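Local coordinates for uncharacterized protein (Bacteroides eggerthii, PDB 4GDZ) that is of unknown function but belongs to the DUF4251 family, folds around a large antiparallel beta-sheet and binds a magnesium ion, at residues 41-55 with 156-170. Residues are numbered along the deposited sequence; the frame is centred on the assembly and turned at random. Where two conformers were deposited one is given.
Sequences ALKAQQFVLEANQVM and TLSGSLLPLNQSNIF. With GOL (glycerol), chain D.
The carboxylate of Glu-50 extends from the face shared with Val-48 and Leu-162 to the start of helix 168-171, where Ser-167 OG donates to Glu-50 OE2 over 2.5 Å, nearly along its C-O axis. Ser-167 is the N-cap of this helix, and its hydroxyl also accepts from Phe-170 N, almost straight at 173°. Ile-169 N adds a weak bond to OE2, and a water links OE1 to Asn-168 N, consistent with a helix start that favours negative charge. With CG beside the backbone N (chi1 -61°) and the chain extended beyond it, Glu-50 crosses Leu-162 at about a right angle, Glu-50 CD lying 3.6 Å from Leu-162 CD1. A glutamine here would probably cost the helix start its negative partner. Val-48 CG2 wedges between Leu-164 CD2 (3.6 Å) and Ser-167. On the opposite face of the strand pair, Leu-161 sends CD1 to Phe-47 CD1 (3.6 Å) and CD2 against Leu-42, whose CD2 sits above one face of the Phe-47 ring, toward its rim. Farther along, Ser-158 O accepts from both Asn-52 N and Gln-53 N, a classic beta bulge, while Gln-53 NE2 donates to Ser-158 OG (2.9 Å) in a bent bond, the oxygen lying out of the Gln-53 amide plane. The antiparallel pair lies mid-sheet, flanked by strands 61-74 and 141-148, with helix 28-44 leading into strand 46-55.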
# COMPACT_ATOMS: atom_id res chain seq x y z
N ALA A 41 0.91 -26.48 1.28
CA ALA A 41 1.17 -26.34 2.73
C ALA A 41 -0.08 -25.83 3.48
O ALA A 41 -0.42 -26.35 4.54
CB ALA A 41 2.36 -25.41 2.98
N LEU A 42 -0.76 -24.82 2.92
CA LEU A 42 -2.02 -24.31 3.50
C LEU A 42 -3.04 -25.42 3.55
O LEU A 42 -3.68 -25.60 4.58
CB LEU A 42 -2.62 -23.18 2.66
CG LEU A 42 -1.90 -21.84 2.73
CD1 LEU A 42 -2.47 -20.92 1.65
CD2 LEU A 42 -2.04 -21.23 4.14
N LYS A 43 -3.17 -26.17 2.46
CA LYS A 43 -4.13 -27.27 2.42
C LYS A 43 -3.81 -28.38 3.45
O LYS A 43 -4.72 -28.93 4.05
CB LYS A 43 -4.26 -27.86 1.01
CG LYS A 43 -5.62 -28.51 0.77
CD LYS A 43 -5.63 -29.46 -0.41
CE LYS A 43 -6.85 -30.36 -0.38
NZ LYS A 43 -6.70 -31.49 -1.33
N ALA A 44 -2.53 -28.68 3.67
CA ALA A 44 -2.12 -29.61 4.73
C ALA A 44 -2.26 -29.03 6.16
O ALA A 44 -2.15 -29.77 7.14
CB ALA A 44 -0.68 -30.07 4.48
N GLN A 45 -2.48 -27.72 6.30
CA GLN A 45 -2.40 -27.04 7.61
C GLN A 45 -1.06 -27.29 8.27
O GLN A 45 -0.97 -27.54 9.47
CB GLN A 45 -3.55 -27.47 8.53
CG GLN A 45 -4.90 -27.19 7.90
CD GLN A 45 -6.06 -27.40 8.85
OE1 GLN A 45 -5.88 -27.66 10.03
NE2 GLN A 45 -7.27 -27.28 8.32
N GLN A 46 -0.01 -27.26 7.46
CA GLN A 46 1.36 -27.44 7.90
C GLN A 46 2.20 -26.40 7.16
O GLN A 46 2.68 -26.63 6.06
CB GLN A 46 1.82 -28.88 7.66
CG GLN A 46 1.11 -29.87 8.57
CD GLN A 46 1.61 -31.28 8.42
OE1 GLN A 46 1.62 -31.81 7.34
NE2 GLN A 46 2.02 -31.90 9.52
N PHE A 47 2.33 -25.22 7.76
CA PHE A 47 2.99 -24.10 7.12
C PHE A 47 3.58 -23.13 8.11
O PHE A 47 3.19 -23.09 9.28
CB PHE A 47 2.02 -23.36 6.16
CG PHE A 47 0.82 -22.74 6.84
CD1 PHE A 47 0.89 -21.47 7.40
CD2 PHE A 47 -0.41 -23.41 6.89
CE1 PHE A 47 -0.22 -20.89 8.01
CE2 PHE A 47 -1.52 -22.83 7.49
CZ PHE A 47 -1.43 -21.57 8.04
N VAL A 48 4.54 -22.35 7.63
CA VAL A 48 5.08 -21.23 8.36
C VAL A 48 5.12 -20.01 7.43
O VAL A 48 5.63 -20.10 6.31
CB VAL A 48 6.51 -21.47 8.89
CG1 VAL A 48 6.87 -20.34 9.86
CG2 VAL A 48 6.64 -22.83 9.56
N LEU A 49 4.59 -18.89 7.89
CA LEU A 49 4.84 -17.58 7.27
C LEU A 49 6.02 -16.97 8.02
O LEU A 49 5.93 -16.68 9.22
CB LEU A 49 3.60 -16.70 7.40
CG LEU A 49 3.56 -15.33 6.68
CD1 LEU A 49 4.43 -14.29 7.36
CD2 LEU A 49 4.01 -15.48 5.26
N GLU A 50 7.15 -16.81 7.33
CA GLU A 50 8.34 -16.19 7.89
C GLU A 50 8.39 -14.73 7.42
O GLU A 50 8.61 -14.45 6.23
CB GLU A 50 9.60 -16.98 7.43
CG GLU A 50 9.60 -18.44 7.90
CD GLU A 50 10.90 -19.20 7.66
OE1 GLU A 50 11.83 -18.67 7.00
OE2 GLU A 50 11.00 -20.38 8.10
N ALA A 51 8.14 -13.79 8.33
CA ALA A 51 7.98 -12.36 7.98
C ALA A 51 9.35 -11.70 7.87
O ALA A 51 10.26 -12.02 8.63
CB ALA A 51 7.12 -11.62 8.99
N ASN A 52 9.49 -10.76 6.93
CA ASN A 52 10.70 -9.95 6.82
C ASN A 52 10.42 -8.46 6.80
O ASN A 52 11.36 -7.66 6.74
CB ASN A 52 11.59 -10.38 5.64
CG ASN A 52 10.86 -10.38 4.31
OD1 ASN A 52 9.94 -9.62 4.10
ND2 ASN A 52 11.29 -11.25 3.41
N GLN A 53 9.16 -8.08 6.87
CA GLN A 53 8.84 -6.71 7.12
C GLN A 53 7.54 -6.51 7.82
O GLN A 53 6.63 -7.33 7.72
CB GLN A 53 8.87 -5.87 5.82
CG GLN A 53 7.92 -6.31 4.77
CD GLN A 53 7.83 -5.37 3.56
OE1 GLN A 53 8.79 -4.69 3.17
NE2 GLN A 53 6.67 -5.36 2.94
N VAL A 54 7.48 -5.36 8.49
CA VAL A 54 6.27 -4.85 9.07
C VAL A 54 5.78 -3.71 8.18
O VAL A 54 6.57 -2.92 7.62
CB VAL A 54 6.47 -4.44 10.56
CG1 VAL A 54 7.61 -3.45 10.72
CG2 VAL A 54 5.17 -3.87 11.12
N MSE A 55 4.46 -3.68 8.00
CA MSE A 55 3.81 -2.71 7.15
C MSE A 55 2.98 -1.73 7.96
O MSE A 55 2.20 -2.12 8.83
CB MSE A 55 2.93 -3.45 6.14
CG MSE A 55 3.76 -4.44 5.28
SE MSE A 55 2.61 -5.70 4.30
CE MSE A 55 1.23 -4.45 3.57
N THR A 156 0.54 -5.83 10.91
CA THR A 156 0.51 -6.41 9.56
C THR A 156 1.96 -6.57 9.10
O THR A 156 2.74 -5.61 9.13
CB THR A 156 -0.35 -5.57 8.60
OG1 THR A 156 -1.72 -5.57 9.05
CG2 THR A 156 -0.30 -6.12 7.11
N LEU A 157 2.30 -7.79 8.69
CA LEU A 157 3.64 -8.17 8.23
C LEU A 157 3.55 -8.94 6.93
O LEU A 157 2.50 -9.48 6.59
CB LEU A 157 4.33 -9.05 9.27
CG LEU A 157 4.51 -8.33 10.63
CD1 LEU A 157 3.36 -8.63 11.58
CD2 LEU A 157 5.84 -8.73 11.24
N SER A 158 4.65 -8.99 6.19
CA SER A 158 4.71 -9.77 4.98
C SER A 158 5.97 -10.55 4.97
O SER A 158 6.96 -10.18 5.64
CB SER A 158 4.57 -8.91 3.71
OG SER A 158 5.67 -8.04 3.51
N GLY A 159 5.95 -11.63 4.20
CA GLY A 159 7.08 -12.51 4.08
C GLY A 159 6.80 -13.74 3.24
O GLY A 159 5.97 -13.68 2.34
N SER A 160 7.53 -14.83 3.48
CA SER A 160 7.44 -16.04 2.63
C SER A 160 6.58 -17.10 3.30
O SER A 160 6.75 -17.36 4.48
CB SER A 160 8.82 -16.62 2.35
OG SER A 160 9.60 -15.71 1.62
N LEU A 161 5.64 -17.68 2.57
CA LEU A 161 4.82 -18.78 3.09
C LEU A 161 5.45 -20.10 2.64
O LEU A 161 5.65 -20.34 1.44
CB LEU A 161 3.37 -18.67 2.63
CG LEU A 161 2.33 -19.65 3.14
CD1 LEU A 161 2.20 -19.57 4.65
CD2 LEU A 161 0.99 -19.29 2.49
N LEU A 162 5.81 -20.94 3.62
CA LEU A 162 6.64 -22.12 3.37
C LEU A 162 6.04 -23.38 3.97
O LEU A 162 5.45 -23.34 5.06
CB LEU A 162 8.04 -21.91 3.98
CG LEU A 162 8.93 -20.79 3.42
CD1 LEU A 162 10.09 -20.55 4.38
CD2 LEU A 162 9.43 -21.12 2.00
N PRO A 163 6.21 -24.52 3.28
CA PRO A 163 5.93 -25.78 3.97
C PRO A 163 6.89 -25.95 5.15
O PRO A 163 7.99 -25.39 5.14
CB PRO A 163 6.16 -26.86 2.89
CG PRO A 163 6.61 -26.16 1.66
CD PRO A 163 6.68 -24.69 1.90
N LEU A 164 6.45 -26.69 6.17
CA LEU A 164 7.23 -26.91 7.39
C LEU A 164 8.64 -27.40 7.09
O LEU A 164 9.61 -26.86 7.62
CB LEU A 164 6.54 -27.94 8.29
CG LEU A 164 5.23 -27.51 8.95
CD1 LEU A 164 4.76 -28.60 9.91
CD2 LEU A 164 5.36 -26.18 9.68
N ASN A 165 8.74 -28.38 6.19
CA ASN A 165 10.05 -28.96 5.85
C ASN A 165 10.97 -28.05 5.04
O ASN A 165 12.12 -28.39 4.79
CB ASN A 165 9.92 -30.34 5.18
CG ASN A 165 9.31 -30.31 3.77
OD1 ASN A 165 9.04 -29.26 3.18
ND2 ASN A 165 9.09 -31.50 3.22
N GLN A 166 10.50 -26.88 4.63
CA GLN A 166 11.38 -25.89 4.01
C GLN A 166 11.62 -24.69 4.91
O GLN A 166 12.24 -23.71 4.51
CB GLN A 166 10.81 -25.46 2.66
CG GLN A 166 10.88 -26.54 1.58
CD GLN A 166 10.12 -26.13 0.33
OE1 GLN A 166 9.98 -24.94 0.04
NE2 GLN A 166 9.59 -27.12 -0.40
N SER A 167 11.11 -24.75 6.14
CA SER A 167 11.19 -23.61 7.06
C SER A 167 12.32 -23.79 8.05
O SER A 167 12.31 -24.74 8.84
CB SER A 167 9.86 -23.49 7.80
OG SER A 167 9.97 -22.58 8.87
N ASN A 168 13.31 -22.89 8.03
CA ASN A 168 14.38 -22.91 9.04
C ASN A 168 13.85 -22.63 10.44
O ASN A 168 14.44 -23.09 11.42
CB ASN A 168 15.49 -21.91 8.70
CG ASN A 168 16.27 -22.30 7.46
OD1 ASN A 168 16.38 -23.47 7.12
ND2 ASN A 168 16.82 -21.31 6.77
N ILE A 169 12.75 -21.88 10.56
CA ILE A 169 12.09 -21.65 11.86
C ILE A 169 11.62 -22.98 12.43
O ILE A 169 11.88 -23.33 13.59
CB ILE A 169 10.85 -20.72 11.72
CG1 ILE A 169 11.27 -19.29 11.36
CG2 ILE A 169 10.02 -20.71 13.01
CD1 ILE A 169 12.27 -18.70 12.32
N PHE A 170 10.88 -23.72 11.62
CA PHE A 170 10.37 -25.02 12.04
C PHE A 170 11.52 -25.97 12.37
O PHE A 170 11.51 -26.64 13.40
CB PHE A 170 9.43 -25.67 11.00
CG PHE A 170 8.94 -27.05 11.42
CD1 PHE A 170 7.96 -27.18 12.41
CD2 PHE A 170 9.48 -28.19 10.87
CE1 PHE A 170 7.52 -28.44 12.81
CE2 PHE A 170 9.06 -29.45 11.27
CZ PHE A 170 8.08 -29.57 12.24
C1 GOL D . 2.22 -0.35 13.65
O1 GOL D . 2.89 -1.15 14.64
C2 GOL D . 1.40 -1.23 12.72
O2 GOL D . 0.25 -1.67 13.43
C3 GOL D . 2.24 -2.42 12.34
O3 GOL D . 1.69 -3.19 11.26
O HOH W 1 13.54 -20.67 6.18